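Local coordinates for MutT/nudix family protein (Enterococcus faecalis, PDB 2FML) that is of unknown function but pairs a Nudix-type domain with an NrtR-like winged-helix domain, and so is probably a transcriptional regulator that responds to a nucleotide-related ligand, at residues F215-T218 with E219-V223; V198-M201 with E202-Q206; Q3-S6 with K7-K11; R16-S19 with L20-L24. All blocks are in the same frame, centred on the assembly; numbering follows the deposited sequence.

Interaction 1: residues F215-T218 with E219-V223; sequences FTIT and EARKV
Thr216 and Glu219 form a capping box at the start of helix 217-228, within the part of the chain assigned to the NrtR-type winged helix. Each residue offers a side-chain oxygen to the backbone N-H of the other. Glu219 N donates to Thr216 OG1 over 3.2 Å, an almost straight bond with an N-H...O angle of 166°. In return, Thr216 N reaches Glu219 OE1 at 3.1 Å, meeting the oxygen from above the carboxylate plane. Thr216 holds OG1 between its own N and carbonyl carbon (chi1 61°), which turns the hydroxyl towards the first turn. The other carboxylate oxygen of Glu219 forms a salt bridge with Lys51, so the cap also joins the helix start to the Nudix side of the protein. The regular backbone ladder begins at once, with Ala220 N bonded to Thr216 O at 3.0 Å. Further along, Ile217 packs on Phe240 of helix 237-244. Its CG2 also touches the chain of Arg221, which is bent at chi3 and directs NE to Ile235 O. At the guanidinium edge, Arg221 NH1 lies 3.4 Å from Thr218 OG1, near the plane of the group.

Interaction 2: residues V198-M201 with E202-Q206; sequences VDKM and EHEPQ
His203, whose backbone N reaches back to Lys200 O, carries an imidazole with Glu202 CB over the centre of one face, 3.9 Å above the plane. The same ring stacks with His203 of the second subunit, which brings this turn to the dimer contact. The other ring, that of Pro205, meets Met201 through its CB-CG side: Pro205 CB is 3.4 Å from Met201 O, and CG follows slightly farther off.

The main chain leaving helix 186-200 is folded round a single acceptor. Lys200 O takes His203 N at 3.2 Å, closing a type I beta turn over Met201 and Glu202, and Glu204 N at 2.7 Å. The two donors arrive differently: His203 N stands above the carbonyl plane, whereas Glu204 N comes nearly along the C=O axis. Two grips on one oxygen thus reverse the chain after the helix. A CH...O contact from Met201 CA to Glu204 O, 3.5 Å long, adds to the closure, and Pro205 then centres an inverse gamma turn whose hydrogen bond is weak.

Met201, present as selenomethionine, sends its extended side chain the other way, onto Phe224, Phe227 and Leu228 of helix 217-228, so the turn is joined to the winged-helix part of the fold. Lys200 and Glu204 run side by side on another flank, pointing the same way. Contact there is made by the lysine methylenes, Lys200 CG lying 3.9 Å from Glu204 OE2. The charged ends stay apart, with Lys200 NZ 5.7 Å from Glu204 OE2, and any attraction between them is probably modest.

Interaction 3: residues Q3-S6 with K7-K11; sequences QFAS and KAEEK
Phe4 lays one face of its ring against the backbone of Glu10, a CH-pi contact in which Glu10 CA sits 3.7 Å from the ring centroid and 17° off the ring normal. The CA is displaced towards the rim, and the glutamate side chain continues over the CD1 side, with Glu10 CG 3.5 Å from Phe4 CD1. Glu10 extends its CG anti to the backbone N, so the methylenes cross the phenyl group at about a right angle before the carboxylate is reached.

The Phe4-Ala5 peptide is modelled cis, just ahead of helix 7-16, where Ser6 is the N-cap. The serine OG accepts from Glu9 N at 2.9 Å with a nearly straight bond, 167° at the hydrogen. Ser6 chi1 is 74°, which puts OG between the backbone N and the carbonyl carbon and aims it at the N-H of Glu9. The main chain of the same residue continues the grip, Ser6 O receiving Glu10 N at 3.1 Å, and thereby fixes the very residue on which Phe4 rests.

In the next shell, Glu10 OE2 is hydrogen-bonded to Trp26 NE1 of the following helix, 20-27, which holds the far end of the glutamate. Tyr13, a turn farther along helix 7-16, meets the Phe4 ring with the two planes inclined to each other.

Interaction 4: residues R16-S19 with L20-L24; sequences RQAS and LAEFL
Glu22 folds back over Ser19, the N-cap residue of helix 20-27, and its side chain can be followed outward atom by atom. Its CB stands 4.1 Å from Ser19 OG, a loose approach from the first turn. CG lies between the backbone N and the carbonyl carbon of Glu22 (chi1 56°), the crowded position, and this choice swings the chain back towards the residues before the helix. Glu22 CG lies near Ser19 N and the methyl group of Ala18, but it is too close to the latter in the model, which makes its position doubtful. The chain bends at chi2, bringing CD to 3.6 Å from Ser19 N. At the tip the carboxylate divides its contacts: OE2 lies beside Ala18, 3.5 Å from its CA, while OE1 turns to the serine hydroxyl.

That hydroxyl does double duty. Ser19 OG accepts from Glu22 N over 3.2 Å, the bond that caps the helix, at an N-H...O angle of 168°. Ser19 O adds the first regular helical bond, taking Phe23 N at 2.8 Å.

The cap belongs to the short link between helices 7-16 and 20-27. Ala18 and Glu22 both pack on Tyr13 of the earlier helix, while Leu20 and Phe23 pack on His66 of the second subunit, so this helical hairpin takes part in the dimer contact. Back at the cap, Ser19 OG also gives its own proton to Glu22 OE1, a weak hydrogen bond of 3.5 Å.

From the N terminus the order is interaction 3, interaction 4, interaction 2 and interaction 1. All four lie in series, none nesting or crossing, and each closes a few residues of chain. Interaction 3 starts helix 7-16 and interaction 4 starts helix 20-27, their centres about 14 Å apart, making up an N-terminal helical pair far from the centre of its own chain. The strands of the Nudix fold come next. Interaction 2 turns the chain after helix 186-200, and interaction 1 opens helix 217-228, again with centres about 14 Å apart. Interactions 1 and 3 have centres about 69 Å apart, on opposite sides of the chain's centre. Interactions 2 and 4 both reach the second subunit.

Interaction 1: residues F215-T218 with E219-V223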
loop_
_atom_site.group_PDB
_atom_site.type_symbol
_atom_site.label_atom_id
_atom_site.label_comp_id
_atom_site.label_asym_id
_atom_site.label_seq_id
_atom_site.Cartn_x
_atom_site.Cartn_y
_atom_site.Cartn_z
ATOM N N PHE A 215 -8.173 -7.827 -26.959
ATOM C CA PHE A 215 -8.252 -9.238 -26.573
ATOM C C PHE A 215 -9.611 -9.921 -26.766
ATOM O O PHE A 215 -10.652 -9.320 -26.526
ATOM C CB PHE A 215 -7.826 -9.399 -25.110
ATOM C CG PHE A 215 -8.431 -8.387 -24.168
ATOM C CD1 PHE A 215 -9.623 -8.650 -23.514
ATOM C CD2 PHE A 215 -7.769 -7.189 -23.881
ATOM C CE1 PHE A 215 -10.167 -7.717 -22.612
ATOM C CE2 PHE A 215 -8.312 -6.245 -22.979
ATOM C CZ PHE A 215 -9.505 -6.518 -22.350
ATOM N N THR A 216 -9.571 -11.191 -27.166
ATOM C CA THR A 216 -10.726 -12.079 -27.074
ATOM C C THR A 216 -11.024 -12.584 -25.637
ATOM O O THR A 216 -10.160 -12.537 -24.704
ATOM C CB THR A 216 -10.594 -13.319 -28.021
ATOM O OG1 THR A 216 -9.443 -14.081 -27.649
ATOM C CG2 THR A 216 -10.462 -12.906 -29.469
ATOM N N ILE A 217 -12.249 -13.078 -25.454
ATOM C CA ILE A 217 -12.608 -13.791 -24.229
ATOM C C ILE A 217 -11.693 -15.032 -23.969
ATOM O O ILE A 217 -11.311 -15.275 -22.836
ATOM C CB ILE A 217 -14.132 -14.109 -24.151
ATOM C CG1 ILE A 217 -14.970 -12.824 -24.294
ATOM C CG2 ILE A 217 -14.463 -14.773 -22.822
ATOM C CD1 ILE A 217 -14.596 -11.670 -23.311
ATOM N N THR A 218 -11.320 -15.776 -25.021
ATOM C CA THR A 218 -10.332 -16.876 -24.889
ATOM C C THR A 218 -8.942 -16.428 -24.370
ATOM O O THR A 218 -8.360 -17.078 -23.487
ATOM C CB THR A 218 -10.199 -17.725 -26.191
ATOM O OG1 THR A 218 -11.485 -18.251 -26.538
ATOM C CG2 THR A 218 -9.227 -18.912 -25.977
ATOM N N GLU A 219 -8.403 -15.340 -24.907
ATOM C CA GLU A 219 -7.132 -14.813 -24.364
ATOM C C GLU A 219 -7.278 -14.416 -22.882
ATOM O O GLU A 219 -6.430 -14.745 -22.053
ATOM C CB GLU A 219 -6.590 -13.638 -25.202
ATOM C CG GLU A 219 -6.186 -13.993 -26.667
ATOM C CD GLU A 219 -6.018 -12.754 -27.591
ATOM O OE1 GLU A 219 -6.494 -11.653 -27.227
ATOM O OE2 GLU A 219 -5.387 -12.876 -28.668
ATOM N N ALA A 220 -8.355 -13.709 -22.551
ATOM C CA ALA A 220 -8.589 -13.277 -21.182
ATOM C C ALA A 220 -8.741 -14.479 -20.273
ATOM O O ALA A 220 -8.186 -14.493 -19.192
ATOM C CB ALA A 220 -9.835 -12.374 -21.095
ATOM N N ARG A 221 -9.527 -15.476 -20.692
ATOM C CA ARG A 221 -9.578 -16.743 -19.953
ATOM C C ARG A 221 -8.186 -17.389 -19.723
ATOM O O ARG A 221 -7.922 -17.877 -18.623
ATOM C CB ARG A 221 -10.545 -17.723 -20.605
ATOM C CG ARG A 221 -12.011 -17.343 -20.400
ATOM C CD ARG A 221 -12.946 -17.953 -21.491
ATOM N NE ARG A 221 -12.909 -19.401 -21.408
ATOM C CZ ARG A 221 -12.596 -20.215 -22.408
ATOM N NH1 ARG A 221 -12.335 -19.737 -23.618
ATOM N NH2 ARG A 221 -12.563 -21.525 -22.193
ATOM N N LYS A 222 -7.318 -17.382 -20.746
ATOM C CA LYS A 222 -5.955 -18.000 -20.694
ATOM C C LYS A 222 -5.017 -17.293 -19.719
ATOM O O LYS A 222 -4.194 -17.925 -19.072
ATOM C CB LYS A 222 -5.325 -18.050 -22.097
ATOM C CG LYS A 222 -6.036 -19.039 -23.110
ATOM C CD LYS A 222 -5.075 -19.496 -24.226
ATOM C CE LYS A 222 -5.721 -20.372 -25.293
ATOM N NZ LYS A 222 -4.655 -20.866 -26.257
ATOM N N VAL A 223 -5.154 -15.969 -19.616
ATOM C CA VAL A 223 -4.445 -15.187 -18.635
ATOM C C VAL A 223 -4.980 -15.509 -17.230
ATOM O O VAL A 223 -4.214 -15.888 -16.350
ATOM C CB VAL A 223 -4.527 -13.695 -18.940
ATOM C CG1 VAL A 223 -4.004 -12.905 -17.749
ATOM C CG2 VAL A 223 -3.749 -13.383 -20.200
#

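Interaction 2: residues V198-M201 with E202-Q206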
loop_
_atom_site.group_PDB
_atom_site.type_symbol
_atom_site.label_atom_id
_atom_site.label_comp_id
_atom_site.label_asym_id
_atom_site.label_seq_id
_atom_site.Cartn_x
_atom_site.Cartn_y
_atom_site.Cartn_z
ATOM N N VAL A 198 -4.494 -12.334 -8.460
ATOM C CA VAL A 198 -5.561 -13.287 -8.084
ATOM C C VAL A 198 -6.720 -12.655 -7.291
ATOM O O VAL A 198 -7.883 -12.908 -7.620
ATOM C CB VAL A 198 -5.017 -14.478 -7.255
ATOM C CG1 VAL A 198 -6.170 -15.379 -6.874
ATOM C CG2 VAL A 198 -3.929 -15.250 -8.032
ATOM N N ASP A 199 -6.397 -11.835 -6.266
ATOM C CA ASP A 199 -7.411 -11.103 -5.455
ATOM C C ASP A 199 -8.192 -10.005 -6.158
ATOM O O ASP A 199 -9.295 -9.647 -5.711
ATOM C CB ASP A 199 -6.806 -10.462 -4.192
ATOM C CG ASP A 199 -6.295 -11.490 -3.193
ATOM O OD1 ASP A 199 -6.630 -12.688 -3.367
ATOM O OD2 ASP A 199 -5.541 -11.110 -2.254
ATOM N N LYS A 200 -7.635 -9.456 -7.230
ATOM C CA LYS A 200 -8.168 -8.226 -7.809
ATOM C C LYS A 200 -8.819 -8.480 -9.152
ATOM O O LYS A 200 -9.816 -7.820 -9.480
ATOM C CB LYS A 200 -7.061 -7.150 -7.910
ATOM C CG LYS A 200 -7.461 -5.811 -7.376
ATOM C CD LYS A 200 -6.359 -5.221 -6.518
ATOM C CE LYS A 200 -6.970 -4.365 -5.403
ATOM N NZ LYS A 200 -6.060 -4.186 -4.214
HETATM N N MSE A 201 -8.284 -9.458 -9.904
HETATM C CA MSE A 201 -8.624 -9.610 -11.325
HETATM C C MSE A 201 -10.103 -9.863 -11.645
HETATM O O MSE A 201 -10.561 -9.482 -12.715
HETATM C CB MSE A 201 -7.729 -10.644 -12.008
HETATM C CG MSE A 201 -7.889 -12.043 -11.491
HETATM SE SE MSE A 201 -6.540 -13.237 -12.263
HETATM C CE MSE A 201 -7.572 -14.996 -12.021
ATOM N N GLU A 202 -10.835 -10.460 -10.703
ATOM C CA GLU A 202 -12.251 -10.822 -10.904
ATOM C C GLU A 202 -13.175 -9.599 -10.958
ATOM O O GLU A 202 -14.204 -9.632 -11.641
ATOM C CB GLU A 202 -12.749 -11.810 -9.832
ATOM C CG GLU A 202 -13.909 -12.713 -10.319
ATOM C CD GLU A 202 -14.797 -13.339 -9.209
ATOM O OE1 GLU A 202 -16.042 -13.449 -9.419
ATOM O OE2 GLU A 202 -14.269 -13.728 -8.140
ATOM N N HIS A 203 -12.790 -8.525 -10.262
ATOM C CA HIS A 203 -13.606 -7.312 -10.106
ATOM C C HIS A 203 -12.836 -6.040 -10.505
ATOM O O HIS A 203 -13.409 -4.913 -10.552
ATOM C CB HIS A 203 -14.071 -7.179 -8.648
ATOM C CG HIS A 203 -14.613 -8.452 -8.065
ATOM N ND1 HIS A 203 -13.917 -9.201 -7.131
ATOM C CD2 HIS A 203 -15.784 -9.108 -8.288
ATOM C CE1 HIS A 203 -14.638 -10.265 -6.806
ATOM N NE2 HIS A 203 -15.774 -10.230 -7.493
ATOM N N GLU A 204 -11.543 -6.216 -10.772
ATOM C CA GLU A 204 -10.737 -5.160 -11.362
ATOM C C GLU A 204 -9.643 -5.810 -12.220
ATOM O O GLU A 204 -8.557 -6.116 -11.729
ATOM C CB GLU A 204 -10.179 -4.238 -10.279
ATOM C CG GLU A 204 -9.274 -3.150 -10.774
ATOM C CD GLU A 204 -8.479 -2.530 -9.615
ATOM O OE1 GLU A 204 -9.096 -1.953 -8.698
ATOM O OE2 GLU A 204 -7.234 -2.665 -9.605
ATOM N N PRO A 205 -9.976 -6.095 -13.500
ATOM C CA PRO A 205 -9.074 -6.897 -14.349
ATOM C C PRO A 205 -7.937 -6.110 -15.027
ATOM O O PRO A 205 -7.658 -6.334 -16.217
ATOM C CB PRO A 205 -10.041 -7.527 -15.388
ATOM C CG PRO A 205 -11.413 -6.957 -15.108
ATOM C CD PRO A 205 -11.238 -5.781 -14.213
ATOM N N GLN A 206 -7.265 -5.237 -14.271
ATOM C CA GLN A 206 -6.137 -4.488 -14.824
ATOM C C GLN A 206 -5.115 -5.424 -15.473
ATOM O O GLN A 206 -4.558 -5.101 -16.517
ATOM C CB GLN A 206 -5.448 -3.621 -13.773
ATOM C CG GLN A 206 -5.756 -2.101 -13.755
ATOM C CD GLN A 206 -4.756 -1.339 -12.786
ATOM O OE1 GLN A 206 -4.944 -0.154 -12.429
ATOM N NE2 GLN A 206 -3.707 -2.041 -12.377
#

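Interaction 3: residues Q3-S6 with K7-K11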
loop_
_atom_site.group_PDB
_atom_site.type_symbol
_atom_site.label_atom_id
_atom_site.label_comp_id
_atom_site.label_asym_id
_atom_site.label_seq_id
_atom_site.Cartn_x
_atom_site.Cartn_y
_atom_site.Cartn_z
ATOM N N GLN A 3 11.697 39.361 20.735
ATOM C CA GLN A 3 12.803 38.410 21.097
ATOM C C GLN A 3 12.596 37.709 22.454
ATOM O O GLN A 3 11.666 38.078 23.200
ATOM C CB GLN A 3 14.176 39.090 20.967
ATOM C CG GLN A 3 14.821 38.831 19.611
ATOM C CD GLN A 3 15.544 37.478 19.570
ATOM O OE1 GLN A 3 15.605 36.824 18.527
ATOM N NE2 GLN A 3 16.099 37.060 20.715
ATOM N N PHE A 4 13.452 36.704 22.738
ATOM C CA PHE A 4 13.175 35.584 23.684
ATOM C C PHE A 4 14.469 35.351 24.464
ATOM O O PHE A 4 15.532 35.356 23.824
ATOM C CB PHE A 4 12.761 34.264 22.909
ATOM C CG PHE A 4 11.995 34.516 21.596
ATOM C CD1 PHE A 4 12.670 34.535 20.360
ATOM C CD2 PHE A 4 10.614 34.782 21.604
ATOM C CE1 PHE A 4 11.987 34.811 19.184
ATOM C CE2 PHE A 4 9.934 35.059 20.435
ATOM C CZ PHE A 4 10.597 35.079 19.236
ATOM N N ALA A 5 14.502 35.126 25.780
ATOM C CA ALA A 5 13.456 34.886 26.782
ATOM C C ALA A 5 13.727 33.469 27.278
ATOM O O ALA A 5 14.371 33.278 28.310
ATOM C CB ALA A 5 12.066 35.079 26.269
ATOM N N SER A 6 13.285 32.485 26.507
ATOM C CA SER A 6 13.714 31.103 26.647
ATOM C C SER A 6 13.691 30.459 25.261
ATOM O O SER A 6 13.061 30.992 24.323
ATOM C CB SER A 6 12.804 30.335 27.629
ATOM O OG SER A 6 11.516 30.029 27.090
ATOM N N LYS A 7 14.381 29.324 25.134
ATOM C CA LYS A 7 14.215 28.418 23.986
ATOM C C LYS A 7 12.750 28.015 23.801
ATOM O O LYS A 7 12.218 28.089 22.681
ATOM C CB LYS A 7 15.115 27.175 24.111
ATOM C CG LYS A 7 16.630 27.502 24.107
ATOM C CD LYS A 7 17.302 27.177 22.773
ATOM C CE LYS A 7 18.073 25.836 22.844
ATOM N NZ LYS A 7 19.372 26.004 23.565
ATOM N N ALA A 8 12.094 27.596 24.888
ATOM C CA ALA A 8 10.648 27.217 24.854
ATOM C C ALA A 8 9.756 28.315 24.275
ATOM O O ALA A 8 8.961 28.048 23.388
ATOM C CB ALA A 8 10.150 26.804 26.223
ATOM N N GLU A 9 9.920 29.545 24.766
ATOM C CA GLU A 9 9.163 30.713 24.283
ATOM C C GLU A 9 9.387 31.032 22.797
ATOM O O GLU A 9 8.428 31.329 22.047
ATOM C CB GLU A 9 9.481 31.932 25.135
ATOM C CG GLU A 9 8.679 33.167 24.736
ATOM C CD GLU A 9 8.860 34.331 25.692
ATOM O OE1 GLU A 9 8.207 34.310 26.777
ATOM O OE2 GLU A 9 9.643 35.255 25.333
ATOM N N GLU A 10 10.649 30.968 22.385
ATOM C CA GLU A 10 11.004 31.152 21.005
ATOM C C GLU A 10 10.280 30.168 20.039
ATOM O O GLU A 10 9.752 30.557 18.979
ATOM C CB GLU A 10 12.514 30.984 20.866
ATOM C CG GLU A 10 13.015 31.168 19.475
ATOM C CD GLU A 10 14.517 31.160 19.429
ATOM O OE1 GLU A 10 15.164 31.725 20.347
ATOM O OE2 GLU A 10 15.054 30.600 18.482
ATOM N N LYS A 11 10.325 28.893 20.388
ATOM C CA LYS A 11 9.804 27.831 19.525
ATOM C C LYS A 11 8.269 27.891 19.430
ATOM O O LYS A 11 7.690 27.682 18.362
ATOM C CB LYS A 11 10.305 26.491 20.059
ATOM C CG LYS A 11 9.669 25.245 19.541
ATOM C CD LYS A 11 10.316 24.039 20.195
ATOM C CE LYS A 11 9.360 22.846 20.313
ATOM N NZ LYS A 11 9.364 21.906 19.132
#

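Interaction 4: residues R16-S19 with L20-L24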
loop_
_atom_site.group_PDB
_atom_site.type_symbol
_atom_site.label_atom_id
_atom_site.label_comp_id
_atom_site.label_asym_id
_atom_site.label_seq_id
_atom_site.Cartn_x
_atom_site.Cartn_y
_atom_site.Cartn_z
ATOM N N ARG A 16 3.220 28.789 16.684
ATOM C CA ARG A 16 1.868 29.209 17.039
ATOM C C ARG A 16 1.462 30.655 16.750
ATOM O O ARG A 16 0.265 30.942 16.700
ATOM C CB ARG A 16 1.675 28.920 18.520
ATOM C CG ARG A 16 1.872 27.457 18.777
ATOM C CD ARG A 16 1.689 27.111 20.190
ATOM N NE ARG A 16 1.535 25.657 20.326
ATOM C CZ ARG A 16 1.731 24.970 21.455
ATOM N NH1 ARG A 16 1.521 23.659 21.462
ATOM N NH2 ARG A 16 2.148 25.583 22.575
ATOM N N GLN A 17 2.422 31.577 16.606
ATOM C CA GLN A 17 2.100 33.001 16.327
ATOM C C GLN A 17 2.532 33.443 14.921
ATOM O O GLN A 17 1.794 34.182 14.227
ATOM C CB GLN A 17 2.804 33.957 17.317
ATOM C CG GLN A 17 2.040 34.347 18.595
ATOM C CD GLN A 17 1.917 33.180 19.576
ATOM O OE1 GLN A 17 0.792 32.756 19.946
ATOM N NE2 GLN A 17 3.066 32.650 20.012
ATOM N N ALA A 18 3.745 33.028 14.539
ATOM C CA ALA A 18 4.389 33.439 13.292
ATOM C C ALA A 18 3.568 32.957 12.113
ATOM O O ALA A 18 2.778 32.034 12.263
ATOM C CB ALA A 18 5.843 32.862 13.206
ATOM N N SER A 19 3.785 33.529 10.929
ATOM C CA SER A 19 3.177 32.992 9.720
ATOM C C SER A 19 3.993 31.757 9.320
ATOM O O SER A 19 5.085 31.511 9.833
ATOM C CB SER A 19 3.277 33.990 8.591
ATOM O OG SER A 19 4.637 34.106 8.272
ATOM N N LEU A 20 3.472 31.011 8.369
ATOM C CA LEU A 20 4.177 29.909 7.797
ATOM C C LEU A 20 5.541 29.945 6.988
ATOM O O LEU A 20 6.405 29.182 7.374
ATOM C CB LEU A 20 3.163 29.086 6.992
ATOM C CG LEU A 20 3.679 27.867 6.197
ATOM C CD1 LEU A 20 4.009 26.713 7.098
ATOM C CD2 LEU A 20 2.585 27.429 5.140
ATOM N N ALA A 21 5.835 30.770 5.954
ATOM C CA ALA A 21 6.725 31.918 5.951
ATOM C C ALA A 21 7.776 31.941 7.020
ATOM O O ALA A 21 8.834 31.339 6.847
ATOM C CB ALA A 21 6.092 33.297 5.661
ATOM N N GLU A 22 7.495 32.621 8.123
ATOM C CA GLU A 22 8.547 32.816 9.095
ATOM C C GLU A 22 8.830 31.566 9.868
ATOM O O GLU A 22 10.027 31.319 10.181
ATOM C CB GLU A 22 8.364 34.057 9.947
ATOM C CG GLU A 22 7.097 34.185 10.699
ATOM C CD GLU A 22 6.668 35.656 10.881
ATOM O OE1 GLU A 22 6.721 36.409 9.879
ATOM O OE2 GLU A 22 6.252 36.055 12.005
ATOM N N PHE A 23 7.777 30.741 10.120
ATOM C CA PHE A 23 7.940 29.433 10.779
ATOM C C PHE A 23 9.125 28.802 10.094
ATOM O O PHE A 23 10.007 28.275 10.747
ATOM C CB PHE A 23 6.739 28.512 10.774
ATOM C CG PHE A 23 7.109 27.152 11.251
ATOM C CD1 PHE A 23 7.146 26.067 10.359
ATOM C CD2 PHE A 23 7.540 26.951 12.600
ATOM C CE1 PHE A 23 7.578 24.825 10.806
ATOM C CE2 PHE A 23 7.941 25.674 13.046
ATOM C CZ PHE A 23 7.928 24.615 12.156
ATOM N N LEU A 24 9.125 28.743 8.773
ATOM C CA LEU A 24 9.672 27.687 8.009
ATOM C C LEU A 24 11.110 28.303 7.843
ATOM O O LEU A 24 12.106 27.601 7.822
ATOM C CB LEU A 24 9.053 27.625 6.631
ATOM C CG LEU A 24 7.936 26.565 6.505
ATOM C CD1 LEU A 24 7.571 26.502 5.030
ATOM C CD2 LEU A 24 8.405 25.234 7.051
#